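Local coordinates for autoinducer 2-binding protein LsrB (Clostridium saccharobutylicum DSM 13864, PDB 6DSP) that binds the quorum-sensing signal autoinducer-2 in the cleft between the two lobes of a periplasmic binding protein fold, at residues P28-G32 / Y56-A62; F35-A39 / L270-Q276; T79-S85 / V104-D110; Q198-I204 / D224-G230. One frame throughout, in Å; residues are numbered along the deposited sequence.

Interaction 1 (P28-G32 / Y56-A62); sequences PKLTG and YEGDANA. With PAV ((2R,4S)-2-methyl-2,3,3,4-tetrahydroxytetrahydrofuran), chain C.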
# COMPACT_ATOMS: atom_id res chain seq x y z
N PRO A 28 5.03 -0.27 -10.68
CA PRO A 28 4.53 -0.86 -9.45
C PRO A 28 5.70 -1.38 -8.61
O PRO A 28 6.84 -1.43 -9.07
CB PRO A 28 3.74 -2.06 -9.97
CG PRO A 28 4.58 -2.54 -11.16
CD PRO A 28 5.05 -1.26 -11.79
N LYS A 29 5.40 -1.76 -7.37
CA LYS A 29 6.44 -2.44 -6.58
C LYS A 29 6.84 -3.76 -7.23
O LYS A 29 8.01 -4.16 -7.14
CB LYS A 29 5.96 -2.70 -5.15
CG LYS A 29 5.87 -1.49 -4.29
CD LYS A 29 5.48 -1.88 -2.85
CE LYS A 29 5.29 -0.70 -1.92
NZ LYS A 29 4.76 -1.19 -0.62
N LEU A 30 5.90 -4.45 -7.85
CA LEU A 30 6.14 -5.62 -8.69
C LEU A 30 4.90 -5.84 -9.54
O LEU A 30 3.80 -5.40 -9.17
CB LEU A 30 6.42 -6.88 -7.85
CG LEU A 30 5.28 -7.55 -7.07
CD1 LEU A 30 5.76 -8.86 -6.45
CD2 LEU A 30 4.74 -6.62 -5.97
N THR A 31 5.09 -6.46 -10.70
CA THR A 31 3.95 -6.86 -11.51
C THR A 31 3.40 -8.21 -11.03
O THR A 31 4.04 -8.91 -10.25
CB THR A 31 4.35 -7.00 -12.97
OG1 THR A 31 5.42 -7.93 -13.07
CG2 THR A 31 4.81 -5.64 -13.52
N GLY A 32 2.20 -8.56 -11.47
CA GLY A 32 1.68 -9.89 -11.16
C GLY A 32 1.20 -10.10 -9.74
O GLY A 32 1.07 -11.24 -9.30
N TYR A 56 2.81 0.72 -18.48
CA TYR A 56 3.00 -0.04 -17.25
C TYR A 56 4.28 -0.87 -17.36
O TYR A 56 4.40 -1.72 -18.25
CB TYR A 56 1.79 -0.95 -17.07
CG TYR A 56 1.76 -1.82 -15.84
CD1 TYR A 56 1.91 -1.28 -14.57
CD2 TYR A 56 1.48 -3.19 -15.94
CE1 TYR A 56 1.80 -2.08 -13.43
CE2 TYR A 56 1.37 -3.98 -14.85
CZ TYR A 56 1.53 -3.44 -13.58
OH TYR A 56 1.44 -4.24 -12.46
N GLU A 57 5.23 -0.62 -16.47
CA GLU A 57 6.53 -1.28 -16.55
C GLU A 57 6.99 -1.65 -15.15
O GLU A 57 7.06 -0.77 -14.28
CB GLU A 57 7.57 -0.37 -17.20
CG GLU A 57 7.25 -0.04 -18.67
CD GLU A 57 7.28 -1.25 -19.60
OE1 GLU A 57 7.92 -2.26 -19.26
OE2 GLU A 57 6.64 -1.20 -20.66
N GLY A 58 7.38 -2.90 -14.95
CA GLY A 58 7.89 -3.33 -13.67
C GLY A 58 8.64 -4.62 -13.80
O GLY A 58 9.21 -4.94 -14.85
N ASP A 59 8.68 -5.36 -12.72
CA ASP A 59 9.40 -6.62 -12.64
C ASP A 59 8.60 -7.58 -11.76
O ASP A 59 7.88 -7.14 -10.88
CB ASP A 59 10.79 -6.39 -12.00
CG ASP A 59 11.70 -7.60 -12.11
OD1 ASP A 59 12.33 -7.76 -13.16
OD2 ASP A 59 11.81 -8.39 -11.14
N ALA A 60 8.78 -8.89 -11.97
CA ALA A 60 8.07 -9.88 -11.16
C ALA A 60 8.53 -9.91 -9.70
O ALA A 60 7.80 -10.45 -8.86
CB ALA A 60 8.25 -11.26 -11.78
N ASN A 61 9.71 -9.38 -9.39
CA ASN A 61 10.25 -9.36 -8.05
C ASN A 61 10.21 -7.95 -7.52
O ASN A 61 10.51 -7.00 -8.25
CB ASN A 61 11.73 -9.76 -8.09
CG ASN A 61 11.91 -11.09 -8.63
OD1 ASN A 61 11.67 -12.08 -7.94
ND2 ASN A 61 12.32 -11.17 -9.87
N ALA A 62 9.90 -7.83 -6.23
CA ALA A 62 9.95 -6.53 -5.56
C ALA A 62 11.40 -6.28 -5.20
O ALA A 62 11.91 -6.83 -4.22
CB ALA A 62 9.05 -6.56 -4.33
O2 PAV C . -0.57 -2.95 1.59
C2 PAV C . -0.33 -2.76 0.18
C1 PAV C . -1.61 -2.94 -0.67
O5 PAV C . 0.50 -3.99 -0.21
C5 PAV C . 1.21 -3.65 -1.32
C4 PAV C . 1.05 -2.14 -1.54
O4 PAV C . 2.30 -1.54 -1.84
C3 PAV C . 0.43 -1.70 -0.21
O3 PAV C . -0.37 -0.56 -0.39
O13 PAV C . 1.45 -1.47 0.74
O HOH W 1 8.30 -3.42 -10.56
O HOH W 2 10.38 -4.29 -8.43
O HOH W 3 5.19 -11.15 -9.37
O HOH W 4 7.00 -7.60 -15.36
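Thr31 N donates to Asp59 O (2.9 Å, N-H...O angle 158°), and this direct backbone bond between two loops is flanked by a C-H...O contact from Ala62 CA to Lys29 O. Ordered waters bridge further backbone polar groups: one molecule links Pro28 O to Asp59 N, a second donates to both Lys29 O and Asn61 O, and a third to both Thr31 O and Ala60 O. Among the side chains, Pro28 and Tyr56 cross at about a right angle, with Pro28 CG 3.6 Å from Tyr56 CE1. The Tyr56 ring reaches this position because CG lies anti to the backbone N (chi1 -179°), and Tyr56 OH lies 3.8 Å from Thr31 CG2. That hydroxyl is itself hydrogen-bonded to Glu37. Thr31 CG2 also rests against Gly58 CA, 3.9 Å away. Leu30 brings CD1 to 3.5 Å from Ala60 O, while its CB faces the backbone of Asn61. On the other loop an Asx turn is formed at Asp59, whose OD2 accepts from both Asn61 N and Asn61 ND2. Lys29 leads away from this interface, its chain extended beyond CG, and NZ donates to O4 of the ligand PAV (2.8 Å) while forming a salt bridge with Asp167. The loops leave the carboxyl ends of the neighbouring parallel strands 23-27 and 53-56, Tyr56 being the last residue of the latter; they lead into helices 34-50 and 64-76, with Pro28 packed on Phe36 of the former and Asp59 beside Ser66 of the latter.

Interaction 2 (F35-A39 / L270-Q276); sequences FFESA and LWDCGIQ. With PAV ((2R,4S)-2-methyl-2,3,3,4-tetrahydroxytetrahydrofuran), chain C.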
# COMPACT_ATOMS: atom_id res chain seq x y z
N PHE A 35 -2.93 -6.25 -6.40
CA PHE A 35 -3.05 -4.83 -6.09
C PHE A 35 -2.55 -3.99 -7.25
O PHE A 35 -3.19 -3.00 -7.66
CB PHE A 35 -2.23 -4.52 -4.84
CG PHE A 35 -2.23 -3.07 -4.45
CD1 PHE A 35 -3.27 -2.50 -3.69
CD2 PHE A 35 -1.22 -2.25 -4.90
CE1 PHE A 35 -3.26 -1.15 -3.35
CE2 PHE A 35 -1.19 -0.89 -4.56
CZ PHE A 35 -2.23 -0.35 -3.80
N PHE A 36 -1.38 -4.36 -7.78
CA PHE A 36 -0.74 -3.57 -8.83
C PHE A 36 -1.40 -3.79 -10.17
O PHE A 36 -1.54 -2.84 -10.96
CB PHE A 36 0.76 -3.88 -8.83
CG PHE A 36 1.40 -3.40 -7.57
CD1 PHE A 36 1.60 -2.03 -7.38
CD2 PHE A 36 1.71 -4.24 -6.52
CE1 PHE A 36 2.09 -1.52 -6.18
CE2 PHE A 36 2.22 -3.71 -5.31
CZ PHE A 36 2.42 -2.35 -5.18
N GLU A 37 -1.86 -5.01 -10.44
CA GLU A 37 -2.58 -5.25 -11.68
C GLU A 37 -3.88 -4.48 -11.70
O GLU A 37 -4.25 -3.90 -12.73
CB GLU A 37 -2.80 -6.74 -11.87
CG GLU A 37 -1.47 -7.50 -12.06
CD GLU A 37 -0.64 -7.01 -13.27
OE1 GLU A 37 -1.21 -6.78 -14.38
OE2 GLU A 37 0.61 -6.84 -13.10
N SER A 38 -4.61 -4.45 -10.57
CA SER A 38 -5.85 -3.68 -10.51
C SER A 38 -5.59 -2.19 -10.59
O SER A 38 -6.36 -1.44 -11.23
CB SER A 38 -6.61 -4.06 -9.25
OG SER A 38 -7.25 -5.32 -9.42
N ALA A 39 -4.48 -1.72 -10.00
CA ALA A 39 -4.18 -0.30 -10.10
C ALA A 39 -3.91 0.07 -11.55
O ALA A 39 -4.35 1.13 -12.02
CB ALA A 39 -2.98 0.03 -9.22
N LEU A 270 -8.93 -2.13 2.13
CA LEU A 270 -8.12 -1.51 1.08
C LEU A 270 -8.73 -0.14 0.81
O LEU A 270 -9.09 0.58 1.76
CB LEU A 270 -8.00 -2.37 -0.18
CG LEU A 270 -6.73 -2.02 -1.00
CD1 LEU A 270 -5.44 -2.59 -0.40
CD2 LEU A 270 -6.91 -2.45 -2.46
N TRP A 271 -8.81 0.23 -0.46
CA TRP A 271 -9.19 1.56 -0.95
C TRP A 271 -9.24 1.37 -2.46
O TRP A 271 -8.90 0.29 -2.97
CB TRP A 271 -8.15 2.63 -0.53
CG TRP A 271 -6.73 2.23 -0.86
CD1 TRP A 271 -6.11 2.37 -2.08
CD2 TRP A 271 -5.79 1.55 -0.01
NE1 TRP A 271 -4.85 1.82 -2.04
CE2 TRP A 271 -4.62 1.31 -0.78
CE3 TRP A 271 -5.81 1.15 1.33
CZ2 TRP A 271 -3.49 0.68 -0.24
CZ3 TRP A 271 -4.68 0.52 1.86
CH2 TRP A 271 -3.54 0.29 1.06
N ASP A 272 -9.62 2.42 -3.19
CA ASP A 272 -9.82 2.26 -4.64
C ASP A 272 -8.46 2.42 -5.32
O ASP A 272 -8.06 3.51 -5.71
CB ASP A 272 -10.85 3.27 -5.14
CG ASP A 272 -11.20 3.08 -6.59
OD1 ASP A 272 -10.44 2.43 -7.36
OD2 ASP A 272 -12.24 3.64 -6.97
N CYS A 273 -7.73 1.30 -5.45
CA CYS A 273 -6.38 1.40 -6.01
C CYS A 273 -6.39 1.69 -7.51
O CYS A 273 -5.41 2.24 -8.01
CB CYS A 273 -5.54 0.16 -5.69
SG CYS A 273 -6.13 -1.34 -6.49
N GLY A 274 -7.47 1.36 -8.23
CA GLY A 274 -7.58 1.75 -9.62
C GLY A 274 -7.65 3.25 -9.80
O GLY A 274 -6.94 3.81 -10.63
N ILE A 275 -8.50 3.92 -9.02
CA ILE A 275 -8.56 5.37 -9.09
C ILE A 275 -7.26 5.97 -8.57
O ILE A 275 -6.79 6.99 -9.08
CB ILE A 275 -9.82 5.93 -8.41
CG1 ILE A 275 -10.26 7.23 -9.10
CG2 ILE A 275 -9.59 6.24 -6.96
CD1 ILE A 275 -11.64 7.66 -8.74
N GLN A 276 -6.64 5.32 -7.59
CA GLN A 276 -5.37 5.83 -7.07
C GLN A 276 -4.29 5.81 -8.15
O GLN A 276 -3.57 6.79 -8.33
CB GLN A 276 -4.93 4.99 -5.87
CG GLN A 276 -3.65 5.56 -5.23
CD GLN A 276 -3.08 4.67 -4.15
OE1 GLN A 276 -3.52 3.53 -3.98
NE2 GLN A 276 -2.15 5.20 -3.38
O2 PAV C . -0.57 -2.95 1.59
C2 PAV C . -0.33 -2.76 0.18
C1 PAV C . -1.61 -2.94 -0.67
O5 PAV C . 0.50 -3.99 -0.21
C5 PAV C . 1.21 -3.65 -1.32
C4 PAV C . 1.05 -2.14 -1.54
O4 PAV C . 2.30 -1.54 -1.84
C3 PAV C . 0.43 -1.70 -0.21
O3 PAV C . -0.37 -0.56 -0.39
O13 PAV C . 1.45 -1.47 0.74
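Phe35 touches both the ligand and segment 270-276, beside Leu270 and Trp271, which reach the ligand as well. The methyl carbon C1 of PAV sits over one face of the Phe35 ring, offset toward the rim and 3.5 Å from CD1, while Leu270 CD2 meets the ring at its edge. Phe35 CE1 packs on Trp271 CZ2 and NE1, both 3.6 Å away, and on Cys273 CB (3.5 Å); the phenyl and indole planes are inclined at 75°, an oblique pair. Trp271 turns its own edge to the ligand, with CZ2 3.4 Å from PAV O3, and Phe36 CZ lies equally near PAV O4. The apolar wall so formed belongs to the ligand cleft of a periplasmic binding protein, where the start of helix 34-50 meets the start of helix 273-288. Farther out, Cys273 SG stands 4.6 Å from the Phe35 ring centroid in an oblique sulfur-aromatic contact, and Ala39 CB packs against Cys273 O. Gln276 OE1 receives a weak bond from Trp271 NE1, while its amide nitrogen binds Gln124, so one side chain links two pocket residues. Phe250 meets Trp271 edge-to-face. Asp272 caps helix 273-288: its OD1 accepts from Ile275 N in a nearly straight bond (172°), the donor lying above the carboxylate plane.

Interaction 3 (T79-S85 / V104-D110); sequences TNAICLS and VTVTTWD. With PAV ((2R,4S)-2-methyl-2,3,3,4-tetrahydroxytetrahydrofuran), chain C.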
# COMPACT_ATOMS: atom_id res chain seq x y z
N THR A 79 10.62 8.72 -21.93
CA THR A 79 9.34 8.91 -21.28
C THR A 79 9.25 10.34 -20.77
O THR A 79 10.26 10.99 -20.46
CB THR A 79 9.15 7.93 -20.12
OG1 THR A 79 7.76 7.93 -19.77
CG2 THR A 79 9.98 8.31 -18.86
N ASN A 80 8.02 10.85 -20.69
CA ASN A 80 7.86 12.21 -20.19
C ASN A 80 7.72 12.27 -18.68
O ASN A 80 8.01 13.32 -18.08
CB ASN A 80 6.63 12.86 -20.82
CG ASN A 80 6.69 12.82 -22.34
OD1 ASN A 80 5.95 12.08 -22.97
ND2 ASN A 80 7.63 13.55 -22.91
N ALA A 81 7.25 11.20 -18.07
CA ALA A 81 6.95 11.22 -16.64
C ALA A 81 7.01 9.81 -16.12
O ALA A 81 6.82 8.85 -16.86
CB ALA A 81 5.57 11.83 -16.37
N ILE A 82 7.22 9.70 -14.80
CA ILE A 82 7.19 8.44 -14.07
C ILE A 82 6.25 8.63 -12.90
O ILE A 82 6.26 9.67 -12.24
CB ILE A 82 8.60 8.09 -13.56
CG1 ILE A 82 9.51 7.67 -14.73
CG2 ILE A 82 8.56 7.03 -12.47
CD1 ILE A 82 10.99 7.60 -14.37
N CYS A 83 5.45 7.61 -12.63
CA CYS A 83 4.67 7.53 -11.39
C CYS A 83 4.99 6.19 -10.77
O CYS A 83 4.59 5.14 -11.29
CB CYS A 83 3.18 7.71 -11.65
SG CYS A 83 2.26 7.71 -10.07
N LEU A 84 5.73 6.22 -9.66
CA LEU A 84 6.39 5.06 -9.05
C LEU A 84 5.84 4.75 -7.67
O LEU A 84 5.68 5.67 -6.85
CB LEU A 84 7.90 5.37 -8.88
CG LEU A 84 8.76 4.43 -8.03
CD1 LEU A 84 8.92 3.10 -8.73
CD2 LEU A 84 10.09 5.05 -7.72
N SER A 85 5.64 3.47 -7.38
CA SER A 85 5.48 2.99 -6.00
C SER A 85 6.77 2.26 -5.62
O SER A 85 7.15 1.27 -6.27
CB SER A 85 4.30 2.05 -5.86
OG SER A 85 4.28 1.58 -4.52
N VAL A 104 12.49 14.40 -16.98
CA VAL A 104 11.33 13.55 -16.69
C VAL A 104 10.65 14.05 -15.42
O VAL A 104 11.31 14.30 -14.42
CB VAL A 104 11.78 12.09 -16.53
CG1 VAL A 104 10.64 11.21 -16.16
CG2 VAL A 104 12.42 11.62 -17.86
N THR A 105 9.33 14.19 -15.48
CA THR A 105 8.54 14.55 -14.30
C THR A 105 8.39 13.32 -13.42
O THR A 105 8.00 12.25 -13.90
CB THR A 105 7.15 15.02 -14.74
OG1 THR A 105 7.30 16.24 -15.47
CG2 THR A 105 6.22 15.21 -13.54
N VAL A 106 8.77 13.43 -12.15
CA VAL A 106 8.74 12.30 -11.22
C VAL A 106 7.60 12.49 -10.21
O VAL A 106 7.55 13.51 -9.51
CB VAL A 106 10.08 12.12 -10.50
CG1 VAL A 106 10.01 10.98 -9.49
CG2 VAL A 106 11.23 11.88 -11.52
N THR A 107 6.71 11.51 -10.15
CA THR A 107 5.67 11.46 -9.12
C THR A 107 5.69 10.09 -8.47
O THR A 107 6.26 9.12 -9.02
CB THR A 107 4.25 11.72 -9.68
OG1 THR A 107 3.89 10.69 -10.61
CG2 THR A 107 4.12 13.11 -10.33
N THR A 108 5.01 9.96 -7.33
CA THR A 108 4.90 8.67 -6.67
C THR A 108 3.44 8.35 -6.36
O THR A 108 2.57 9.23 -6.36
CB THR A 108 5.74 8.60 -5.39
OG1 THR A 108 5.47 9.79 -4.63
CG2 THR A 108 7.23 8.55 -5.72
N TRP A 109 3.18 7.08 -6.05
CA TRP A 109 1.89 6.66 -5.54
C TRP A 109 2.15 5.48 -4.63
O TRP A 109 3.16 4.78 -4.82
CB TRP A 109 0.95 6.29 -6.72
CG TRP A 109 1.34 4.99 -7.41
CD1 TRP A 109 2.48 4.76 -8.17
CD2 TRP A 109 0.65 3.75 -7.34
NE1 TRP A 109 2.51 3.43 -8.57
CE2 TRP A 109 1.41 2.78 -8.06
CE3 TRP A 109 -0.53 3.34 -6.72
CZ2 TRP A 109 1.01 1.45 -8.18
CZ3 TRP A 109 -0.94 2.01 -6.85
CH2 TRP A 109 -0.17 1.08 -7.60
N ASP A 110 1.24 5.24 -3.68
CA ASP A 110 1.24 4.02 -2.85
C ASP A 110 2.35 4.03 -1.81
O ASP A 110 2.06 4.17 -0.61
CB ASP A 110 1.24 2.77 -3.74
CG ASP A 110 1.27 1.49 -2.94
OD1 ASP A 110 0.47 1.38 -1.98
OD2 ASP A 110 2.05 0.56 -3.32
O2 PAV C . -0.57 -2.95 1.59
C2 PAV C . -0.33 -2.76 0.18
C1 PAV C . -1.61 -2.94 -0.67
O5 PAV C . 0.50 -3.99 -0.21
C5 PAV C . 1.21 -3.65 -1.32
C4 PAV C . 1.05 -2.14 -1.54
O4 PAV C . 2.30 -1.54 -1.84
C3 PAV C . 0.43 -1.70 -0.21
O3 PAV C . -0.37 -0.56 -0.39
O13 PAV C . 1.45 -1.47 0.74
O HOH W 5 8.49 16.28 -17.90
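Ser85 OG and the Asp110 carboxylate meet because both side chains carry their gamma atom anti to the backbone N (chi1 176° and 179°). Ser85 OG then donates to Asp110 OD2 at 2.7 Å, reaching it on the anti side and somewhat out of the carboxylate plane. Trp109 instead places CG between its backbone N and carbonyl carbon (chi1 72°), which swings the indole across to the end of strand 81-84: Ser85 CB sits over its five-membered ring in a CH-pi contact, and Cys83 SG lies 3.5 Å from Trp109 CD1, oblique to the ring. Behind these groups, strands 81-84 and 105-109 run parallel, joined by helix 89-101 in a beta-alpha-beta crossover. Their bonds alternate from Thr105 N to Asn80 O through to Trp109 N to Leu84 O. Ile82 O is gripped twice by Thr107, from its N at 2.8 Å and its OG1 at 3.1 Å. At the end of the pair, Asp110 OD1 accepts from PAV O3 and OD2 from PAV O4, both at 2.6 Å, and Gln124 also donates to OD1. With each oxygen taking a ligand hydroxyl and a protein donor, the carboxylate is held in position as a bidentate acceptor for two hydroxyls of the signal molecule.

Interaction 4 (Q198-I204 / D224-G230); sequences QDAEQAI and DSTALPG. With PAV ((2R,4S)-2-methyl-2,3,3,4-tetrahydroxytetrahydrofuran), chain C.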
# COMPACT_ATOMS: atom_id res chain seq x y z
N GLN A 198 7.08 -9.74 -0.59
CA GLN A 198 6.10 -9.70 -1.67
C GLN A 198 6.20 -10.90 -2.60
O GLN A 198 5.77 -10.82 -3.76
CB GLN A 198 6.12 -8.37 -2.43
CG GLN A 198 5.88 -7.22 -1.48
CD GLN A 198 5.93 -5.87 -2.13
OE1 GLN A 198 6.99 -5.24 -2.17
NE2 GLN A 198 4.82 -5.45 -2.68
N ASP A 199 6.75 -12.00 -2.11
CA ASP A 199 6.83 -13.23 -2.88
C ASP A 199 5.67 -14.12 -2.45
O ASP A 199 5.58 -14.49 -1.27
CB ASP A 199 8.18 -13.88 -2.61
CG ASP A 199 8.36 -15.11 -3.44
OD1 ASP A 199 7.73 -16.12 -3.17
OD2 ASP A 199 9.05 -14.99 -4.46
N ALA A 200 4.78 -14.46 -3.38
CA ALA A 200 3.55 -15.13 -3.03
C ALA A 200 3.81 -16.47 -2.34
O ALA A 200 3.17 -16.79 -1.32
CB ALA A 200 2.67 -15.29 -4.27
N GLU A 201 4.74 -17.27 -2.86
CA GLU A 201 5.03 -18.55 -2.22
C GLU A 201 5.69 -18.36 -0.86
O GLU A 201 5.38 -19.09 0.10
CB GLU A 201 5.87 -19.45 -3.14
CG GLU A 201 5.19 -19.85 -4.49
CD GLU A 201 4.03 -20.82 -4.35
OE1 GLU A 201 4.04 -21.90 -4.96
OE2 GLU A 201 3.08 -20.51 -3.63
N GLN A 202 6.58 -17.37 -0.73
CA GLN A 202 7.21 -17.13 0.56
C GLN A 202 6.21 -16.63 1.59
O GLN A 202 6.37 -16.90 2.80
CB GLN A 202 8.40 -16.16 0.43
CG GLN A 202 9.12 -16.16 1.77
CD GLN A 202 10.44 -15.47 1.84
OE1 GLN A 202 10.64 -14.44 1.20
NE2 GLN A 202 11.35 -16.02 2.66
N ALA A 203 5.20 -15.88 1.18
CA ALA A 203 4.22 -15.39 2.15
C ALA A 203 3.45 -16.55 2.77
O ALA A 203 3.09 -16.48 3.95
CB ALA A 203 3.27 -14.44 1.46
N ILE A 204 3.20 -17.61 2.00
CA ILE A 204 2.59 -18.80 2.57
C ILE A 204 3.54 -19.45 3.57
O ILE A 204 3.13 -19.83 4.68
CB ILE A 204 2.20 -19.81 1.48
CG1 ILE A 204 1.25 -19.15 0.48
CG2 ILE A 204 1.61 -21.08 2.09
CD1 ILE A 204 1.05 -19.98 -0.80
N ASP A 224 0.11 -5.91 3.89
CA ASP A 224 0.76 -6.09 2.60
C ASP A 224 -0.11 -7.03 1.77
O ASP A 224 -0.61 -8.04 2.28
CB ASP A 224 2.16 -6.66 2.77
CG ASP A 224 2.76 -7.08 1.43
OD1 ASP A 224 3.14 -6.17 0.66
OD2 ASP A 224 2.79 -8.30 1.15
N SER A 225 -0.26 -6.71 0.48
CA SER A 225 -1.16 -7.41 -0.42
C SER A 225 -0.72 -8.84 -0.76
O SER A 225 -1.52 -9.58 -1.35
CB SER A 225 -1.41 -6.63 -1.70
OG SER A 225 -0.24 -6.58 -2.47
N THR A 226 0.52 -9.21 -0.46
CA THR A 226 1.00 -10.57 -0.60
C THR A 226 0.95 -11.31 0.74
O THR A 226 0.50 -12.46 0.81
CB THR A 226 2.46 -10.59 -1.12
OG1 THR A 226 2.58 -9.77 -2.28
CG2 THR A 226 2.85 -11.98 -1.53
N ALA A 227 1.38 -10.64 1.81
CA ALA A 227 1.33 -11.28 3.12
C ALA A 227 -0.08 -11.69 3.52
O ALA A 227 -0.26 -12.74 4.13
CB ALA A 227 1.88 -10.33 4.18
N LEU A 228 -1.09 -10.86 3.20
CA LEU A 228 -2.45 -11.19 3.64
C LEU A 228 -2.97 -12.48 3.01
O LEU A 228 -3.37 -13.39 3.75
CB LEU A 228 -3.38 -9.99 3.44
CG LEU A 228 -4.83 -10.31 3.83
CD1 LEU A 228 -4.97 -10.80 5.30
CD2 LEU A 228 -5.73 -9.11 3.60
N PRO A 229 -2.99 -12.63 1.67
CA PRO A 229 -3.46 -13.92 1.12
C PRO A 229 -2.52 -15.06 1.47
O PRO A 229 -2.99 -16.19 1.68
CB PRO A 229 -3.55 -13.66 -0.38
CG PRO A 229 -2.64 -12.44 -0.63
CD PRO A 229 -2.80 -11.60 0.63
N GLY A 230 -1.22 -14.80 1.60
CA GLY A 230 -0.33 -15.88 2.00
C GLY A 230 -0.62 -16.36 3.41
O GLY A 230 -0.58 -17.56 3.69
O2 PAV C . -0.57 -2.95 1.59
C2 PAV C . -0.33 -2.76 0.18
C1 PAV C . -1.61 -2.94 -0.67
O5 PAV C . 0.50 -3.99 -0.21
C5 PAV C . 1.21 -3.65 -1.32
C4 PAV C . 1.05 -2.14 -1.54
O4 PAV C . 2.30 -1.54 -1.84
C3 PAV C . 0.43 -1.70 -0.21
O3 PAV C . -0.37 -0.56 -0.39
O13 PAV C . 1.45 -1.47 0.74
O HOH W 6 2.47 -6.97 -1.90
O HOH W 7 5.23 -9.79 1.58
O HOH W 8 3.04 -10.90 -4.95
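Gln198 and Asp224 cross obliquely, with amide and carboxylate planes 84° apart, where two helices of a periplasmic binding protein lobe begin beside the ligand cleft. The touching atom of the glutamine is CG, 3.6 Å from Asp224 OD1; the amide reaches the acid through water. One water accepts from Gln198 NE2 and donates to Asp224 OD1 and Ser225 OG, and also pairs with Thr226 OG1. The other oxygen of Asp224 serves the helix end, OD2 accepting from Thr226 N above the carboxylate plane and from Ala227 N (2.8 Å) on the anti side. These bonds cap the turn where Ser225 N donates to PAV O5 (2.9 Å), consistent with second-shell support. Asp224 OD1 is also bound by Gln168, another ligand-binding residue.

Thr226 faces the opposing helix start with its two branches divided. CG2, anti to the backbone N, rests on Ala200 CA at 3.6 Å, while OG1 turns toward the backbone of Gln198. Farther along, helices 200-213 and 227-237 come close at Gly230, whose lack of a side chain lets Ala203 and Ile204 approach its backbone; there Ile204 CA points its hydrogen at Gly230 O, 3.6 Å away and nearly straight at 164°.

How the interactions relate
The four contacts surround one small ligand from different parts of the fold, illustrating how a cleft is built from loops, strand ends and helix starts contributed by separate parts of the chain. Interactions 1 and 2 have centres about 14 Å apart, and Glu37 of segment 35-39 reaches across to interaction 1, its OE2 lying 2.9 Å from Gly32 N. Phe36 of interaction 2 also packs on interaction 3, with CZ 3.5 Å from Asp110 OD2. Interaction 4 meets interaction 1 through Gln198, whose OE1 is 3.3 Å from Ala62 CB. Interactions 3 and 4 do not touch, their nearest atoms being about 7 Å apart, yet both hydrogen-bond PAV, which bridges them.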